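Local coordinates for protein putative ABC transporter (PDB 4PE6) that probably binds a sugar or sugar-derived solute for uptake by an ABC transporter, and here holds trihydroxybutanoic acid between its two lobes, at residues P19-S24 with A38-A43; N148-R153 with L198-S203. All blocks are in the same frame, centred on the assembly; numbering follows the deposited sequence.

Contact 1: P19-S24 with A38-A43; sequences PFIALS and AKFEEA
Leu23 sets its CD1 methyl over one face of the Phe40 ring, and this CH-pi contact carries most of the contact between residues 19-24 and 38-43. Leu23 CD1 lies 3.7 Å from the centroid of the Phe40 ring, 14° off its normal. The nearest ring atom to Leu23 CD1 is Phe40 CG, at 3.6 Å. The methyl therefore leans toward the root of the ring, while Leu23 CB, lower on the same side chain, approaches Phe40 CE2 at 4.1 Å. The two side chains come from opposite directions; with CG anti to the backbone N (chi1 172°), Phe40 sends its ring from the helix down to the sheet. Two residues back on the strand, Ile21 brings CG2 to the rim, near the ring plane, 4.2 Å from Phe40 CZ. The ring thus has a methyl over a face and another at an edge. An alanine in place of Phe40 would probably leave Leu23 CD1 without a surface to lie on and open a gap between helix and strand. All three residues are buried. Helix 31-49 is the crossover helix of a beta-alpha-beta unit that runs from strand 20-25 to strand 55-60, and Phe40 also touches Val58 of that second strand and Leu86 of strand 84-88, while Ser264 of helix 263-275 meets it as well.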
loop_
_atom_site.group_PDB
_atom_site.type_symbol
_atom_site.label_atom_id
_atom_site.label_comp_id
_atom_site.label_asym_id
_atom_site.label_seq_id
_atom_site.Cartn_x
_atom_site.Cartn_y
_atom_site.Cartn_z
ATOM N N PRO A 19 3.294 -21.152 -17.371
ATOM C CA PRO A 19 4.207 -20.079 -16.984
ATOM C C PRO A 19 4.733 -20.044 -15.538
ATOM O O PRO A 19 4.049 -20.446 -14.595
ATOM C CB PRO A 19 3.403 -18.808 -17.252
ATOM C CG PRO A 19 2.004 -19.249 -17.507
ATOM C CD PRO A 19 2.085 -20.634 -18.024
ATOM N N PHE A 20 5.937 -19.489 -15.416
ATOM C CA PHE A 20 6.592 -19.206 -14.144
ATOM C C PHE A 20 6.460 -17.701 -13.864
ATOM O O PHE A 20 6.999 -16.868 -14.604
ATOM C CB PHE A 20 8.053 -19.670 -14.215
ATOM C CG PHE A 20 8.921 -19.239 -13.055
ATOM C CD1 PHE A 20 8.399 -19.015 -11.778
ATOM C CD2 PHE A 20 10.284 -19.096 -13.245
ATOM C CE1 PHE A 20 9.222 -18.622 -10.734
ATOM C CE2 PHE A 20 11.116 -18.705 -12.205
ATOM C CZ PHE A 20 10.584 -18.468 -10.945
ATOM N N ILE A 21 5.713 -17.372 -12.811
ATOM C CA ILE A 21 5.499 -15.977 -12.371
ATOM C C ILE A 21 6.370 -15.678 -11.139
ATOM O O ILE A 21 6.208 -16.310 -10.099
ATOM C CB ILE A 21 4.032 -15.725 -11.976
ATOM C CG1 ILE A 21 3.063 -16.216 -13.074
ATOM C CG2 ILE A 21 3.812 -14.254 -11.654
ATOM C CD1 ILE A 21 3.283 -15.579 -14.436
ATOM N N ALA A 22 7.309 -14.736 -11.273
ATOM C CA ALA A 22 8.186 -14.342 -10.178
ATOM C C ALA A 22 7.718 -13.000 -9.614
ATOM O O ALA A 22 7.280 -12.147 -10.368
ATOM C CB ALA A 22 9.609 -14.234 -10.690
ATOM N N LEU A 23 7.777 -12.838 -8.297
ATOM C CA LEU A 23 7.447 -11.561 -7.644
ATOM C C LEU A 23 8.632 -11.087 -6.806
ATOM O O LEU A 23 9.126 -11.808 -5.911
ATOM C CB LEU A 23 6.191 -11.681 -6.786
ATOM C CG LEU A 23 5.608 -10.382 -6.214
ATOM C CD1 LEU A 23 4.119 -10.558 -5.909
ATOM C CD2 LEU A 23 6.335 -9.896 -4.975
ATOM N N SER A 24 9.078 -9.872 -7.084
ATOM C CA SER A 24 10.164 -9.248 -6.327
ATOM C C SER A 24 9.593 -8.058 -5.557
ATOM O O SER A 24 9.018 -7.132 -6.147
ATOM C CB SER A 24 11.276 -8.767 -7.260
ATOM O OG SER A 24 12.170 -7.912 -6.581
ATOM N N ALA A 38 0.756 -12.482 1.049
ATOM C CA ALA A 38 -0.166 -13.570 1.369
ATOM C C ALA A 38 -1.280 -13.695 0.310
ATOM O O ALA A 38 -1.551 -14.789 -0.169
ATOM C CB ALA A 38 -0.711 -13.391 2.771
ATOM N N LYS A 39 -1.888 -12.583 -0.106
ATOM C CA LYS A 39 -2.930 -12.627 -1.128
ATOM C C LYS A 39 -2.387 -13.110 -2.476
ATOM O O LYS A 39 -3.047 -13.895 -3.149
ATOM C CB LYS A 39 -3.597 -11.256 -1.293
ATOM C CG LYS A 39 -4.302 -10.742 -0.055
ATOM C CD LYS A 39 -5.505 -11.600 0.311
ATOM C CE LYS A 39 -6.065 -11.198 1.665
ATOM N NZ LYS A 39 -7.480 -11.620 1.772
ATOM N N PHE A 40 -1.187 -12.649 -2.866
ATOM C CA PHE A 40 -0.540 -13.146 -4.065
ATOM C C PHE A 40 -0.305 -14.641 -3.998
ATOM O O PHE A 40 -0.566 -15.355 -4.954
ATOM C CB PHE A 40 0.826 -12.470 -4.317
ATOM C CG PHE A 40 1.592 -13.104 -5.452
ATOM C CD1 PHE A 40 1.249 -12.829 -6.775
ATOM C CD2 PHE A 40 2.612 -14.005 -5.205
ATOM C CE1 PHE A 40 1.946 -13.412 -7.822
ATOM C CE2 PHE A 40 3.305 -14.602 -6.240
ATOM C CZ PHE A 40 2.958 -14.307 -7.559
ATOM N N GLU A 41 0.227 -15.113 -2.877
ATOM C CA GLU A 41 0.579 -16.511 -2.765
ATOM C C GLU A 41 -0.670 -17.408 -2.766
ATOM O O GLU A 41 -0.678 -18.461 -3.397
ATOM C CB GLU A 41 1.414 -16.749 -1.515
ATOM C CG GLU A 41 2.852 -16.311 -1.681
ATOM C CD GLU A 41 3.665 -16.457 -0.409
ATOM O OE1 GLU A 41 3.078 -16.421 0.691
ATOM O OE2 GLU A 41 4.900 -16.571 -0.518
ATOM N N GLU A 42 -1.715 -16.975 -2.078
ATOM C CA GLU A 42 -3.003 -17.672 -2.144
ATOM C C GLU A 42 -3.540 -17.707 -3.582
ATOM O O GLU A 42 -3.985 -18.741 -4.045
ATOM C CB GLU A 42 -4.007 -16.998 -1.224
ATOM C CG GLU A 42 -5.423 -17.526 -1.334
ATOM C CD GLU A 42 -6.384 -16.773 -0.433
ATOM O OE1 GLU A 42 -6.574 -15.547 -0.614
ATOM O OE2 GLU A 42 -6.973 -17.427 0.436
ATOM N N ALA A 43 -3.509 -16.580 -4.284
ATOM C CA ALA A 43 -4.018 -16.543 -5.656
ATOM C C ALA A 43 -3.169 -17.391 -6.617
ATOM O O ALA A 43 -3.697 -18.045 -7.520
ATOM C CB ALA A 43 -4.098 -15.118 -6.164
#

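Contact 2: N148-R153 with L198-S203; sequences NVIVVR and LGVLPS
Ile150 reaches out from its strand to meet Val200 tip to tip, with Ile150 CD1 4.1 Å from Val200 CG2. The same methyl also serves Leu201, whose CD2 stands 4.3 Å from Ile150 CD1, so a single carbon of the strand faces the neighbouring side chains of Val200 and Leu201. Ile150 gets there by an extended arm: chi2 is 177°, which carries CD1 as far from CA as the side chain allows. On the other side, Val200 points its CB toward the strand, and chi1 of -56° puts CG2 in the crowded position between backbone N and carbonyl carbon. Leu201 starts off at a slant, but its far end swings in closer. The contact is apolar and light, at van der Waals distances, with 80 Å² buried in total.

Strand 147-153 lies in the parallel part of the sheet, between strands 178-185 and 209-211. Helix 190-200 belongs to the crossover that links those two flanking strands, so the chain has to pass over strand 147-153 on its way, and Ile150 is one of the places where that crossover packs on it. This is the alpha/beta layering of a periplasmic binding protein lobe.

Residues 201-203 form a 3-10 segment. The carbonyl oxygen Val200 O accepts two hydrogen bonds from Ser203, one from the backbone N at 2.9 Å and one from OG at 2.8 Å. The hydroxyl is tilted 16° from the carbonyl plane. Ile150 is further packed by Val207 and Val210, and Leu201 lies against Phe223 and Ala226 of helix 216-226.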
loop_
_atom_site.group_PDB
_atom_site.type_symbol
_atom_site.label_atom_id
_atom_site.label_comp_id
_atom_site.label_asym_id
_atom_site.label_seq_id
_atom_site.Cartn_x
_atom_site.Cartn_y
_atom_site.Cartn_z
ATOM N N ASN A 148 -1.892 21.264 16.721
ATOM C CA ASN A 148 -0.583 20.700 16.499
ATOM C C ASN A 148 -0.705 19.299 15.917
ATOM O O ASN A 148 -1.521 18.487 16.363
ATOM C CB ASN A 148 0.200 20.649 17.811
ATOM C CG ASN A 148 0.479 22.023 18.384
ATOM O OD1 ASN A 148 0.760 22.983 17.644
ATOM N ND2 ASN A 148 0.450 22.126 19.715
ATOM N N VAL A 149 0.098 19.024 14.902
ATOM C CA VAL A 149 0.107 17.707 14.287
ATOM C C VAL A 149 1.492 17.101 14.153
ATOM O O VAL A 149 2.516 17.823 14.053
ATOM C CB VAL A 149 -0.549 17.713 12.896
ATOM C CG1 VAL A 149 -1.991 18.154 12.994
ATOM C CG2 VAL A 149 0.236 18.588 11.937
ATOM N N ILE A 150 1.517 15.764 14.126
ATOM C CA ILE A 150 2.727 15.029 13.800
ATOM C C ILE A 150 2.512 14.360 12.440
ATOM O O ILE A 150 1.456 13.789 12.193
ATOM C CB ILE A 150 3.054 13.972 14.869
ATOM C CG1 ILE A 150 3.454 14.655 16.173
ATOM C CG2 ILE A 150 4.138 13.011 14.387
ATOM C CD1 ILE A 150 3.730 13.699 17.313
ATOM N N VAL A 151 3.502 14.462 11.562
ATOM C CA VAL A 151 3.492 13.726 10.306
ATOM C C VAL A 151 4.394 12.511 10.462
ATOM O O VAL A 151 5.576 12.645 10.795
ATOM C CB VAL A 151 4.000 14.592 9.129
ATOM C CG1 VAL A 151 3.961 13.821 7.805
ATOM C CG2 VAL A 151 3.184 15.870 9.020
ATOM N N VAL A 152 3.843 11.338 10.163
ATOM C CA VAL A 152 4.588 10.100 10.157
ATOM C C VAL A 152 4.654 9.604 8.733
ATOM O O VAL A 152 3.646 9.210 8.157
ATOM C CB VAL A 152 3.917 9.014 11.019
ATOM C CG1 VAL A 152 4.751 7.753 10.979
ATOM C CG2 VAL A 152 3.674 9.490 12.455
ATOM N N ARG A 153 5.839 9.655 8.148
ATOM C CA ARG A 153 6.032 9.229 6.781
ATOM C C ARG A 153 5.968 7.714 6.619
ATOM O O ARG A 153 6.214 6.929 7.563
ATOM C CB ARG A 153 7.354 9.760 6.248
ATOM C CG ARG A 153 7.391 11.277 6.221
ATOM C CD ARG A 153 8.684 11.843 5.643
ATOM N NE ARG A 153 8.861 11.475 4.249
ATOM C CZ ARG A 153 9.784 12.014 3.440
ATOM N NH1 ARG A 153 10.625 12.915 3.890
ATOM N NH2 ARG A 153 9.881 11.629 2.183
ATOM N N LEU A 198 6.807 7.965 20.106
ATOM C CA LEU A 198 7.119 7.924 21.538
ATOM C C LEU A 198 8.364 8.755 21.820
ATOM O O LEU A 198 8.442 9.466 22.835
ATOM C CB LEU A 198 7.361 6.481 21.998
ATOM C CG LEU A 198 7.742 6.296 23.461
ATOM C CD1 LEU A 198 6.583 6.735 24.340
ATOM C CD2 LEU A 198 8.159 4.851 23.743
ATOM N N GLY A 199 9.323 8.650 20.908
ATOM C CA GLY A 199 10.575 9.383 20.971
ATOM C C GLY A 199 10.418 10.885 21.059
ATOM O O GLY A 199 11.178 11.528 21.786
ATOM N N VAL A 200 9.434 11.454 20.363
ATOM C CA VAL A 200 9.290 12.917 20.330
ATOM C C VAL A 200 8.249 13.507 21.278
ATOM O O VAL A 200 8.271 14.707 21.530
ATOM C CB VAL A 200 9.003 13.448 18.901
ATOM C CG1 VAL A 200 10.090 13.007 17.936
ATOM C CG2 VAL A 200 7.618 13.020 18.406
ATOM N N LEU A 201 7.334 12.691 21.786
ATOM C CA LEU A 201 6.249 13.195 22.632
ATOM C C LEU A 201 6.705 14.058 23.812
ATOM O O LEU A 201 6.151 15.134 24.023
ATOM C CB LEU A 201 5.340 12.051 23.123
ATOM C CG LEU A 201 4.383 11.491 22.071
ATOM C CD1 LEU A 201 3.529 10.362 22.640
ATOM C CD2 LEU A 201 3.498 12.574 21.460
ATOM N N PRO A 202 7.731 13.618 24.566
ATOM C CA PRO A 202 8.153 14.478 25.686
ATOM C C PRO A 202 8.604 15.892 25.261
ATOM O O PRO A 202 8.520 16.821 26.053
ATOM C CB PRO A 202 9.323 13.697 26.313
ATOM C CG PRO A 202 9.135 12.284 25.868
ATOM C CD PRO A 202 8.534 12.384 24.487
ATOM N N SER A 203 9.051 16.058 24.018
ATOM C CA SER A 203 9.590 17.344 23.578
ATOM C C SER A 203 8.566 18.257 22.908
ATOM O O SER A 203 8.912 19.377 22.552
ATOM C CB SER A 203 10.753 17.124 22.613
ATOM O OG SER A 203 10.276 16.635 21.372
#

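In the fold
Both contacts set a helix against the same mixed sheet, but on opposite sides of the chain's centre, their own centres about 37 Å apart and no atoms touching. Contact 1 belongs to a crossover between adjacent strands, and its helix packs on the strand that leads into it; in contact 2 the helix packs on a strand lying between the two that its crossover joins. Each is purely apolar, yet contact 1 uses an aromatic face and is wholly buried, whereas contact 2 relies on branched aliphatic methyls, buries roughly half the surface and includes a partly exposed valine. The side chain of Leu23 in contact 1 is about 11 Å from the bound trihydroxybutanoic acid.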